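Local coordinates for protocadherin-19 isoform 1 (Danio rerio, PDB 5CO1), which mediates calcium-dependent cell adhesion, showing robust homophilic adhesion in complex with the cadherin cdh2 and serving early neurulation in the anterior neural plate, at residues I24-T29 / C96-N101; V122-S125 / G131-I134; A135-S140 / L187-E192. One frame throughout, in Å; residues are numbered along the deposited sequence.

Interaction 1: I24-T29 / C96-N101. With CA (calcium ion), chain H.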
loop_
_atom_site.group_PDB
_atom_site.type_symbol
_atom_site.label_atom_id
_atom_site.label_comp_id
_atom_site.label_asym_id
_atom_site.label_seq_id
_atom_site.Cartn_x
_atom_site.Cartn_y
_atom_site.Cartn_z
ATOM N N ILE A 24 3.115 -9.884 -21.283
ATOM C CA ILE A 24 4.128 -10.152 -22.289
ATOM C C ILE A 24 3.689 -11.195 -23.304
ATOM O O ILE A 24 2.846 -12.031 -23.025
ATOM C CB ILE A 24 5.462 -10.540 -21.620
ATOM C CG1 ILE A 24 6.573 -10.666 -22.644
ATOM C CG2 ILE A 24 5.354 -11.818 -20.784
ATOM C CD1 ILE A 24 7.950 -10.634 -22.021
ATOM N N ASP A 25 4.181 -11.054 -24.522
ATOM C CA ASP A 25 3.943 -12.012 -25.603
ATOM C C ASP A 25 5.229 -12.856 -25.797
ATOM O O ASP A 25 6.287 -12.332 -26.157
ATOM C CB ASP A 25 3.565 -11.233 -26.872
ATOM C CG ASP A 25 3.247 -12.135 -28.095
ATOM O OD1 ASP A 25 3.308 -13.394 -28.044
ATOM O OD2 ASP A 25 2.975 -11.532 -29.159
ATOM N N LEU A 26 5.180 -14.110 -25.352
ATOM C CA LEU A 26 6.366 -14.955 -25.360
ATOM C C LEU A 26 6.507 -15.670 -26.693
ATOM O O LEU A 26 5.537 -15.837 -27.432
ATOM C CB LEU A 26 6.312 -15.967 -24.218
ATOM C CG LEU A 26 6.327 -15.429 -22.798
ATOM C CD1 LEU A 26 6.174 -16.570 -21.822
ATOM C CD2 LEU A 26 7.612 -14.693 -22.464
ATOM N N ASN A 27 7.722 -16.104 -26.979
ATOM C CA ASN A 27 8.041 -16.774 -28.228
ATOM C C ASN A 27 9.139 -17.839 -28.048
ATOM O O ASN A 27 10.275 -17.534 -27.646
ATOM C CB ASN A 27 8.507 -15.737 -29.240
ATOM C CG ASN A 27 8.088 -16.079 -30.651
ATOM O OD1 ASN A 27 8.447 -17.136 -31.187
ATOM N ND2 ASN A 27 7.321 -15.185 -31.271
ATOM N N ALA A 28 8.822 -19.078 -28.412
ATOM C CA ALA A 28 9.806 -20.143 -28.368
ATOM C C ALA A 28 9.943 -20.920 -29.676
ATOM O O ALA A 28 10.623 -21.940 -29.703
ATOM C CB ALA A 28 9.500 -21.076 -27.217
ATOM N N THR A 29 9.412 -20.369 -30.770
ATOM C CA THR A 29 9.492 -20.989 -32.100
ATOM C C THR A 29 9.692 -19.903 -33.169
ATOM O O THR A 29 10.160 -18.818 -32.852
ATOM C CB THR A 29 8.207 -21.777 -32.415
ATOM O OG1 THR A 29 7.077 -20.918 -32.262
ATOM C CG2 THR A 29 8.042 -22.955 -31.476
ATOM N N CYS A 96 11.160 -20.930 -19.413
ATOM C CA CYS A 96 11.696 -19.629 -19.054
ATOM C C CYS A 96 11.065 -19.173 -17.766
ATOM O O CYS A 96 10.142 -19.801 -17.240
ATOM C CB CYS A 96 11.417 -18.595 -20.156
ATOM S SG CYS A 96 9.658 -18.204 -20.444
ATOM N N LYS A 97 11.586 -18.079 -17.246
ATOM C CA LYS A 97 11.041 -17.474 -16.063
ATOM C C LYS A 97 10.484 -16.115 -16.475
ATOM O O LYS A 97 11.072 -15.410 -17.304
ATOM C CB LYS A 97 12.147 -17.322 -15.026
ATOM C CG LYS A 97 11.684 -16.806 -13.675
ATOM C CD LYS A 97 12.810 -16.810 -12.629
ATOM C CE LYS A 97 13.454 -18.187 -12.442
ATOM N NZ LYS A 97 12.459 -19.267 -12.165
ATOM N N VAL A 98 9.301 -15.785 -15.975
ATOM C CA VAL A 98 8.746 -14.435 -16.162
ATOM C C VAL A 98 8.501 -13.773 -14.814
ATOM O O VAL A 98 7.726 -14.289 -13.996
ATOM C CB VAL A 98 7.427 -14.466 -16.944
ATOM C CG1 VAL A 98 6.951 -13.052 -17.193
ATOM C CG2 VAL A 98 7.632 -15.198 -18.261
ATOM N N ILE A 99 9.237 -12.692 -14.568
ATOM C CA ILE A 99 9.122 -11.944 -13.349
ATOM C C ILE A 99 8.272 -10.687 -13.579
ATOM O O ILE A 99 8.589 -9.853 -14.415
ATOM C CB ILE A 99 10.498 -11.544 -12.831
ATOM C CG1 ILE A 99 11.294 -12.781 -12.433
ATOM C CG2 ILE A 99 10.390 -10.615 -11.628
ATOM C CD1 ILE A 99 12.791 -12.573 -12.607
ATOM N N VAL A 100 7.151 -10.605 -12.872
ATOM C CA VAL A 100 6.252 -9.468 -12.964
ATOM C C VAL A 100 6.350 -8.580 -11.728
ATOM O O VAL A 100 6.003 -9.005 -10.627
ATOM C CB VAL A 100 4.811 -9.950 -13.134
ATOM C CG1 VAL A 100 3.834 -8.809 -12.928
ATOM C CG2 VAL A 100 4.655 -10.559 -14.518
ATOM N N ASN A 101 6.928 -7.403 -11.924
ATOM C CA ASN A 101 6.922 -6.293 -10.956
ATOM C C ASN A 101 5.635 -5.503 -11.006
ATOM O O ASN A 101 5.317 -4.793 -12.002
ATOM C CB ASN A 101 8.010 -5.277 -11.300
ATOM C CG ASN A 101 9.229 -5.476 -10.501
ATOM O OD1 ASN A 101 9.280 -5.026 -9.358
ATOM N ND2 ASN A 101 10.127 -6.332 -10.993
HETATM CA CA CA H . 3.927 -15.405 -29.194
HETATM O O HOH W 1 5.382 -14.160 -29.939
HETATM O O HOH W 2 4.651 -17.466 -30.038
#

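Interaction 2: V122-S125 / G131-I134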
loop_
_atom_site.group_PDB
_atom_site.type_symbol
_atom_site.label_atom_id
_atom_site.label_comp_id
_atom_site.label_asym_id
_atom_site.label_seq_id
_atom_site.Cartn_x
_atom_site.Cartn_y
_atom_site.Cartn_z
ATOM N N VAL A 122 -10.240 10.456 26.104
ATOM C CA VAL A 122 -8.875 10.992 26.156
ATOM C C VAL A 122 -8.885 12.263 27.004
ATOM O O VAL A 122 -9.356 13.305 26.545
ATOM C CB VAL A 122 -8.385 11.385 24.749
ATOM C CG1 VAL A 122 -7.153 12.269 24.834
ATOM C CG2 VAL A 122 -8.103 10.147 23.927
ATOM N N GLU A 123 -8.384 12.188 28.237
ATOM C CA GLU A 123 -8.561 13.294 29.174
ATOM C C GLU A 123 -7.253 13.924 29.635
ATOM O O GLU A 123 -6.174 13.526 29.219
ATOM C CB GLU A 123 -9.432 12.879 30.369
ATOM C CG GLU A 123 -9.137 11.514 30.981
ATOM C CD GLU A 123 -9.837 11.316 32.328
ATOM O OE1 GLU A 123 -10.610 12.208 32.753
ATOM O OE2 GLU A 123 -9.609 10.271 32.974
ATOM N N VAL A 124 -7.362 14.956 30.460
ATOM C CA VAL A 124 -6.181 15.636 30.972
ATOM C C VAL A 124 -6.532 16.384 32.292
ATOM O O VAL A 124 -7.665 16.291 32.791
ATOM C CB VAL A 124 -5.595 16.517 29.839
ATOM C CG1 VAL A 124 -6.657 17.448 29.288
ATOM C CG2 VAL A 124 -4.350 17.270 30.271
ATOM N N SER A 125 -5.528 16.925 32.970
ATOM C CA SER A 125 -5.793 17.821 34.089
ATOM C C SER A 125 -5.396 19.229 33.694
ATOM O O SER A 125 -4.313 19.434 33.116
ATOM C CB SER A 125 -5.011 17.402 35.337
ATOM O OG SER A 125 -4.086 18.412 35.716
ATOM N N GLY A 131 3.787 21.765 27.668
ATOM C CA GLY A 131 4.617 20.684 27.162
ATOM C C GLY A 131 4.101 19.295 27.506
ATOM O O GLY A 131 4.640 18.294 27.014
ATOM N N TYR A 132 3.069 19.202 28.340
ATOM C CA TYR A 132 2.686 17.893 28.846
ATOM C C TYR A 132 2.116 17.029 27.734
ATOM O O TYR A 132 0.990 17.252 27.298
ATOM C CB TYR A 132 1.669 18.006 29.975
ATOM C CG TYR A 132 1.140 16.665 30.480
ATOM C CD1 TYR A 132 1.813 15.943 31.469
ATOM C CD2 TYR A 132 -0.093 16.170 30.035
ATOM C CE1 TYR A 132 1.276 14.762 31.982
ATOM C CE2 TYR A 132 -0.636 14.988 30.533
ATOM C CZ TYR A 132 0.048 14.287 31.501
ATOM O OH TYR A 132 -0.496 13.108 31.964
ATOM N N VAL A 133 2.829 15.976 27.353
ATOM C CA VAL A 133 2.285 15.082 26.356
ATOM C C VAL A 133 1.031 14.379 26.866
ATOM O O VAL A 133 1.080 13.547 27.759
ATOM C CB VAL A 133 3.317 14.106 25.710
ATOM C CG1 VAL A 133 4.763 14.463 26.065
ATOM C CG2 VAL A 133 2.965 12.645 25.973
ATOM N N ILE A 134 -0.088 14.686 26.228
ATOM C CA ILE A 134 -1.367 14.110 26.588
ATOM C C ILE A 134 -1.613 12.814 25.810
ATOM O O ILE A 134 -2.209 11.887 26.343
ATOM C CB ILE A 134 -2.540 15.137 26.433
ATOM C CG1 ILE A 134 -3.522 14.749 25.327
ATOM C CG2 ILE A 134 -2.037 16.561 26.181
ATOM C CD1 ILE A 134 -4.721 13.979 25.825
#

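Interaction 3: A135-S140 / L187-E192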
loop_
_atom_site.group_PDB
_atom_site.type_symbol
_atom_site.label_atom_id
_atom_site.label_comp_id
_atom_site.label_asym_id
_atom_site.label_seq_id
_atom_site.Cartn_x
_atom_site.Cartn_y
_atom_site.Cartn_z
ATOM N N ALA A 135 -1.173 12.748 24.551
ATOM C CA ALA A 135 -1.284 11.503 23.756
ATOM C C ALA A 135 -0.202 11.387 22.712
ATOM O O ALA A 135 0.616 12.291 22.526
ATOM C CB ALA A 135 -2.647 11.394 23.088
ATOM N N LEU A 136 -0.186 10.250 22.038
ATOM C CA LEU A 136 0.688 10.080 20.878
ATOM C C LEU A 136 -0.136 9.727 19.631
ATOM O O LEU A 136 -1.020 8.859 19.692
ATOM C CB LEU A 136 1.752 9.007 21.163
ATOM C CG LEU A 136 3.201 9.402 20.833
ATOM C CD1 LEU A 136 3.738 10.474 21.781
ATOM C CD2 LEU A 136 4.108 8.185 20.835
ATOM N N VAL A 137 0.083 10.460 18.537
ATOM C CA VAL A 137 -0.497 10.072 17.246
ATOM C C VAL A 137 0.525 9.423 16.325
ATOM O O VAL A 137 1.692 9.847 16.234
ATOM C CB VAL A 137 -1.201 11.235 16.512
ATOM C CG1 VAL A 137 -2.016 12.071 17.493
ATOM C CG2 VAL A 137 -0.196 12.094 15.766
ATOM N N ARG A 138 0.083 8.341 15.700
ATOM C CA ARG A 138 0.841 7.675 14.646
ATOM C C ARG A 138 0.039 7.709 13.336
ATOM O O ARG A 138 -1.134 7.318 13.304
ATOM C CB ARG A 138 1.088 6.233 15.066
ATOM C CG ARG A 138 1.858 5.400 14.067
ATOM C CD ARG A 138 2.808 4.474 14.797
ATOM N NE ARG A 138 4.095 5.120 15.047
ATOM C CZ ARG A 138 4.927 4.775 16.022
ATOM N NH1 ARG A 138 6.107 5.375 16.137
ATOM N NH2 ARG A 138 4.574 3.833 16.883
ATOM N N VAL A 139 0.649 8.215 12.267
ATOM C CA VAL A 139 -0.011 8.209 10.951
ATOM C C VAL A 139 0.701 7.245 10.029
ATOM O O VAL A 139 1.920 7.271 9.898
ATOM C CB VAL A 139 -0.086 9.603 10.287
ATOM C CG1 VAL A 139 -1.070 10.491 11.027
ATOM C CG2 VAL A 139 1.289 10.267 10.217
ATOM N N SER A 140 -0.070 6.360 9.427
ATOM C CA SER A 140 0.489 5.382 8.529
ATOM C C SER A 140 -0.153 5.466 7.139
ATOM O O SER A 140 -1.204 6.065 6.953
ATOM C CB SER A 140 0.277 3.998 9.110
ATOM O OG SER A 140 -1.058 3.877 9.557
ATOM N N LEU A 187 -10.796 18.392 18.553
ATOM C CA LEU A 187 -9.589 18.533 17.754
ATOM C C LEU A 187 -9.710 17.797 16.436
ATOM O O LEU A 187 -10.179 16.650 16.379
ATOM C CB LEU A 187 -8.409 17.935 18.510
ATOM C CG LEU A 187 -8.050 18.569 19.845
ATOM C CD1 LEU A 187 -6.636 18.141 20.204
ATOM C CD2 LEU A 187 -8.162 20.091 19.817
ATOM N N THR A 188 -9.133 18.384 15.402
ATOM C CA THR A 188 -9.076 17.717 14.110
ATOM C C THR A 188 -7.630 17.583 13.695
ATOM O O THR A 188 -6.890 18.564 13.617
ATOM C CB THR A 188 -9.838 18.500 13.023
ATOM O OG1 THR A 188 -9.307 19.827 12.944
ATOM C CG2 THR A 188 -11.329 18.586 13.342
ATOM N N ILE A 189 -7.240 16.365 13.370
ATOM C CA ILE A 189 -5.978 16.163 12.684
ATOM C C ILE A 189 -6.181 15.924 11.196
ATOM O O ILE A 189 -6.884 14.999 10.807
ATOM C CB ILE A 189 -5.229 14.985 13.287
ATOM C CG1 ILE A 189 -5.272 15.150 14.819
ATOM C CG2 ILE A 189 -3.840 14.910 12.668
ATOM C CD1 ILE A 189 -4.099 14.600 15.591
ATOM N N LEU A 190 -5.490 16.726 10.388
ATOM C CA LEU A 190 -5.466 16.578 8.928
ATOM C C LEU A 190 -4.145 15.973 8.497
ATOM O O LEU A 190 -3.097 16.476 8.867
ATOM C CB LEU A 190 -5.621 17.963 8.300
ATOM C CG LEU A 190 -5.556 18.129 6.789
ATOM C CD1 LEU A 190 -6.684 17.383 6.080
ATOM C CD2 LEU A 190 -5.595 19.614 6.469
ATOM N N ALA A 191 -4.193 14.942 7.661
ATOM C CA ALA A 191 -2.985 14.279 7.166
ATOM C C ALA A 191 -2.910 14.205 5.622
ATOM O O ALA A 191 -3.898 13.951 4.973
ATOM C CB ALA A 191 -2.910 12.871 7.753
ATOM N N GLU A 192 -1.701 14.274 5.068
ATOM C CA GLU A 192 -1.513 14.244 3.636
ATOM C C GLU A 192 -0.247 13.472 3.292
ATOM O O GLU A 192 0.835 13.741 3.828
ATOM C CB GLU A 192 -1.457 15.669 3.045
ATOM C CG GLU A 192 -1.534 15.753 1.508
ATOM C CD GLU A 192 -1.685 17.184 0.944
ATOM O OE1 GLU A 192 -2.435 17.389 -0.054
ATOM O OE2 GLU A 192 -1.060 18.124 1.488
#

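Interaction 1: I24-T29 / C96-N101
Beside a calcium site in the first of the two cadherin domains, Ile24 and Leu26 pack across the sandwich core against Cys96 and Val98. The CA pairing of Ile24 with Val98 and of Leu26 with Cys96 makes the two runs antiparallel, and at 8.8 Å between Ile24 CA and Val98 CA only side chains bridge the gap. Val98 works as a fork. With its CG1 anti to the backbone N (chi1 -176°), that methyl goes to Ile24 and CG2 to Leu26. Val98 CG1 lies 4.1 Å from Ile24 CG2, where the two side chains cross obliquely. Val98 CG2 meets Leu26 CD1 at 4.1 Å, here tip to tip. The same Leu26 methyl also reaches the sulfur, CD1 to Cys96 SG being 4.1 Å; the extended chi2 of 176° sends CD1 out to the far end of the leucine.

In the cadherin fold, a Greek-key sandwich, 22-25 is strand B of one sheet and 94-103 is strand G of the facing one. Tyr9 and Val82, from two further strands of the second sheet, also touch Leu26.

Leu26 serves two environments. Its side chain is buried, whereas Leu26 O binds calcium at 2.4 Å. Asp25 supplies OD1 to the same ion, also at 2.4 Å, its carboxylate lying far from 96-101. Thr61 O and two waters are the other ligands, so the protein donors all come from this domain, whereas one ion at the junction takes ligands from Glu15 of this domain and Asp143 of the next.

Interaction 2: V122-S125 / G131-I134
Tyr132 is the first residue of 131-134 to meet the other segment, its ring reaching towards Val124. The phenol is carried out by an extended first torsion (chi1 175°, CG opposite the backbone N), and Tyr132 CE2 comes to 4.4 Å from Val124 CG2. The methyl approaches the ring obliquely, at loose van der Waals distance, and this part of the contact lies at the surface. At Val133 the chain turns its side chain elsewhere, to Thr170 and Leu172.

Ile134 gives the largest single share of the burial, 66 of the 163 Å² between the two segments. Ile134 CA is 6.7 Å from Val124 CA, the closest CA pair of the two segments. The exact seat of its CD1 methyl is doubtful, because the modelled separation from the Val122 side chain is too short for carbons. As modelled, Ile134 CD1 also lies 3.7 Å from Glu123 O, which would put the methyl against the backbone of the strand as well as the Val122 side chain.

Strand 123-125 is an edge strand of its sheet, running parallel to strand 200-210, with backbone hydrogen bonds from Val122 to Lys208 and Val124 to Thr210. Ile134 is instead bonded through its backbone to Leu171 of strand 168-173, in the facing sheet, so the contact bridges the two sheets of the second cadherin domain at an edge of the sandwich.

Interaction 3: A135-S140 / L187-E192
Two apolar pairs carry this contact, Val137 with Ile189 and Val139 with Ala191. In the first, Val137 CG1 lies 3.8 Å from Ile189 CD1, and the side chains cross at a slant. Ile189 gets there by standing its CG1 opposite the carbonyl carbon (chi1 -47°) and extending its chain, which brings CD1 up across the interface. The second pair is slacker, with Val139 CG1 4.4 Å from Ala191 CB, although the backbones are closer here. Val139 CA to Ala191 CA is 7.7 Å. Val137 CA to Ile189 CA is 9.4 Å. The small alanine is matched by this narrowing.

Both pairs keep the same order along the chain, so the strands run in the same general direction, as strands B and F of facing sheets in the cadherin sandwich. Ile112 of strand 111-115 touches both Val139 and Ala191, and Phe205 of strand 200-210 lies on Ile189.

Polar links run between neighbouring strands of each sheet: Val137 bonds through its backbone to Ser169, and Glu192 makes a salt bridge to Arg200. Just past the two segments, Asp141 and Asp193 help bind a calcium ion at the junction between the domains; a bound calcium lies about 10 Å from the Ala191 side chain.

From the N terminus, interaction 1 comes first, closing a 66-residue excursion that spans most of the first cadherin domain and joining its two sheets beside that domain's own calcium. The chain then crosses the calcium-bound linker. Interaction 2 closes a short loop, with five residues between its segments, and ties an edge strand to the facing sheet of the second domain. Its second segment leads straight into 135-140, where interaction 3 closes a 46-residue excursion across the core. The three follow in series, neither nested nor crossed. Interactions 2 and 3 have centres 16 Å apart; interaction 1 lies beyond the chain's centre, 45 Å from interaction 3 between centres.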